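Local coordinates for glucan-binding protein C, GbpC (Streptococcus mutans UA159, PDB 5UQZ) that mediates adherence of this oral bacterium, both with and without sucrose, as a cell-wall-anchored surface protein that probably binds glucan, at residues Ser223-Trp228 and Glu237-Gly242. Sequence-based numbering, arbitrary orientation.
Sequences SSLNHW and EKVNLG. With CA (calcium ion), chain B.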
loop_
_atom_site.group_PDB
_atom_site.type_symbol
_atom_site.label_atom_id
_atom_site.label_comp_id
_atom_site.label_asym_id
_atom_site.label_seq_id
_atom_site.Cartn_x
_atom_site.Cartn_y
_atom_site.Cartn_z
ATOM N N SER A 223 1.105 1.893 4.972
ATOM C CA SER A 223 -0.224 1.752 4.415
ATOM C C SER A 223 -0.379 0.429 3.674
ATOM O O SER A 223 0.578 -0.317 3.450
ATOM C CB SER A 223 -0.483 2.899 3.450
ATOM O OG SER A 223 -0.383 4.151 4.124
ATOM N N SER A 224 -1.629 0.134 3.298
ATOM C CA SER A 224 -1.899 -0.950 2.370
ATOM C C SER A 224 -1.394 -2.302 2.911
ATOM O O SER A 224 -0.794 -3.109 2.210
ATOM C CB SER A 224 -1.303 -0.635 1.002
ATOM O OG SER A 224 -1.683 -1.583 0.026
ATOM N N LEU A 225 -1.737 -2.599 4.178
ATOM C CA LEU A 225 -1.393 -3.899 4.762
ATOM C C LEU A 225 -2.597 -4.817 4.586
ATOM O O LEU A 225 -3.388 -5.059 5.520
ATOM C CB LEU A 225 -0.945 -3.760 6.207
ATOM C CG LEU A 225 0.336 -2.915 6.399
ATOM C CD1 LEU A 225 0.676 -2.825 7.865
ATOM C CD2 LEU A 225 1.518 -3.435 5.605
ATOM N N ASN A 226 -2.702 -5.377 3.389
ATOM C CA ASN A 226 -3.873 -6.184 3.057
ATOM C C ASN A 226 -3.867 -7.532 3.766
ATOM O O ASN A 226 -2.817 -8.166 3.869
ATOM C CB ASN A 226 -3.905 -6.488 1.542
ATOM C CG ASN A 226 -3.844 -5.248 0.701
ATOM O OD1 ASN A 226 -2.802 -4.600 0.657
ATOM N ND2 ASN A 226 -4.951 -4.869 0.074
ATOM N N HIS A 227 -5.058 -7.963 4.176
ATOM C CA HIS A 227 -5.274 -9.330 4.607
ATOM C C HIS A 227 -6.533 -9.788 3.883
ATOM O O HIS A 227 -7.635 -9.281 4.140
ATOM C CB HIS A 227 -5.474 -9.375 6.125
ATOM C CG HIS A 227 -5.667 -10.766 6.672
ATOM N ND1 HIS A 227 -5.656 -11.037 8.026
ATOM C CD2 HIS A 227 -5.857 -11.960 6.048
ATOM C CE1 HIS A 227 -5.819 -12.335 8.210
ATOM N NE2 HIS A 227 -5.952 -12.914 7.029
ATOM N N TRP A 228 -6.389 -10.711 2.956
ATOM C CA TRP A 228 -7.542 -11.297 2.289
ATOM C C TRP A 228 -7.553 -12.803 2.490
ATOM O O TRP A 228 -6.489 -13.429 2.556
ATOM C CB TRP A 228 -7.630 -10.923 0.801
ATOM C CG TRP A 228 -6.435 -11.175 -0.142
ATOM C CD1 TRP A 228 -5.534 -10.233 -0.607
ATOM C CD2 TRP A 228 -6.059 -12.417 -0.761
ATOM N NE1 TRP A 228 -4.646 -10.826 -1.490
ATOM C CE2 TRP A 228 -4.946 -12.156 -1.597
ATOM C CE3 TRP A 228 -6.557 -13.725 -0.692
ATOM C CZ2 TRP A 228 -4.322 -13.155 -2.348
ATOM C CZ3 TRP A 228 -5.928 -14.718 -1.446
ATOM C CH2 TRP A 228 -4.832 -14.425 -2.248
ATOM N N GLU A 237 -0.207 -9.223 4.880
ATOM C CA GLU A 237 0.950 -8.331 4.798
ATOM C C GLU A 237 1.224 -7.787 6.191
ATOM O O GLU A 237 0.307 -7.308 6.869
ATOM C CB GLU A 237 0.658 -7.233 3.775
ATOM C CG GLU A 237 0.426 -7.865 2.405
ATOM C CD GLU A 237 -0.020 -6.966 1.278
ATOM O OE1 GLU A 237 -0.009 -5.730 1.390
ATOM O OE2 GLU A 237 -0.368 -7.567 0.213
ATOM N N LYS A 238 2.485 -7.844 6.607
ATOM C CA LYS A 238 2.884 -7.526 7.979
ATOM C C LYS A 238 4.152 -6.694 7.987
ATOM O O LYS A 238 4.956 -6.765 7.061
ATOM C CB LYS A 238 3.201 -8.830 8.774
ATOM C CG LYS A 238 2.085 -9.876 8.767
ATOM C CD LYS A 238 2.451 -11.052 9.660
ATOM C CE LYS A 238 1.309 -12.027 9.783
ATOM N NZ LYS A 238 1.733 -13.244 10.507
ATOM N N VAL A 239 4.322 -5.923 9.071
ATOM C CA VAL A 239 5.584 -5.217 9.287
ATOM C C VAL A 239 6.076 -5.487 10.702
ATOM O O VAL A 239 5.324 -5.302 11.668
ATOM C CB VAL A 239 5.458 -3.706 9.044
ATOM C CG1 VAL A 239 6.858 -3.046 9.160
ATOM C CG2 VAL A 239 4.851 -3.451 7.697
ATOM N N ASN A 240 7.340 -5.886 10.848
ATOM C CA ASN A 240 8.012 -5.940 12.131
ATOM C C ASN A 240 8.800 -4.640 12.249
ATOM O O ASN A 240 9.738 -4.397 11.473
ATOM C CB ASN A 240 8.931 -7.152 12.205
ATOM C CG ASN A 240 9.558 -7.300 13.574
ATOM O OD1 ASN A 240 9.910 -6.308 14.224
ATOM N ND2 ASN A 240 9.678 -8.553 14.053
ATOM N N LEU A 241 8.400 -3.790 13.190
ATOM C CA LEU A 241 8.970 -2.450 13.264
ATOM C C LEU A 241 10.335 -2.416 13.938
ATOM O O LEU A 241 10.987 -1.355 13.890
ATOM C CB LEU A 241 8.043 -1.471 14.006
ATOM C CG LEU A 241 6.839 -1.051 13.114
ATOM C CD1 LEU A 241 5.862 -2.170 12.787
ATOM C CD2 LEU A 241 6.090 -0.003 13.876
ATOM N N GLY A 242 10.791 -3.516 14.534
ATOM C CA GLY A 242 12.093 -3.457 15.159
ATOM C C GLY A 242 12.068 -2.454 16.293
ATOM O O GLY A 242 11.132 -2.402 17.097
HETATM CA CA CA B . -0.702 -3.834 -0.035
HETATM O O HOH W 1 -2.483 -7.114 7.239
HETATM O O HOH W 2 -1.065 -5.887 -1.529
HETATM O O HOH W 3 -1.978 -3.386 -2.090
HETATM O O HOH W 4 0.584 -3.887 -2.151
HETATM O O HOH W 5 1.435 -2.919 0.454
#
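A calcium ion ties Ser224, Asn226 and Glu237 together at the open end of a β-hairpin in the β-supersandwich domain of GbpC, illustrating how a metal can join a loop to a neighbouring strand. Eight oxygens surround it: Ser224 gives two, its carbonyl O and its OG, Asn226 OD1 binds at 2.3 Å, Glu237 OE1 at 2.5 Å, and four waters complete the shell. Glu237 CG lies anti to the carbonyl carbon (chi1 -61°), and the chain, extended beyond it, carries the carboxylate out to the metal. The Asn226 and Glu237 side chains run side by side in the same direction, amide and carboxylate planes 59° apart; OD1 and OE1 lie 3.1 Å apart as fellow ligands, not hydrogen-bonded. Asp285 belongs to a second shell, accepting from Ser224 OG and Asn226 ND2; Gln268 OE1 also accepts from Asn226 ND2, and His235 bonds to Glu237 OE2. The backbone bond from Glu237 N to Asn226 O, 3.0 Å long, links the segments beside the site. Beyond it Leu225, the centre of an inverse gamma turn, leaves the ladder, and one water donates to both Leu225 O and Glu237 O. Ile261 touches Leu225 and Val239, which cross at about a right angle, Leu225 CD2 meeting Val239 CG2 at 3.9 Å.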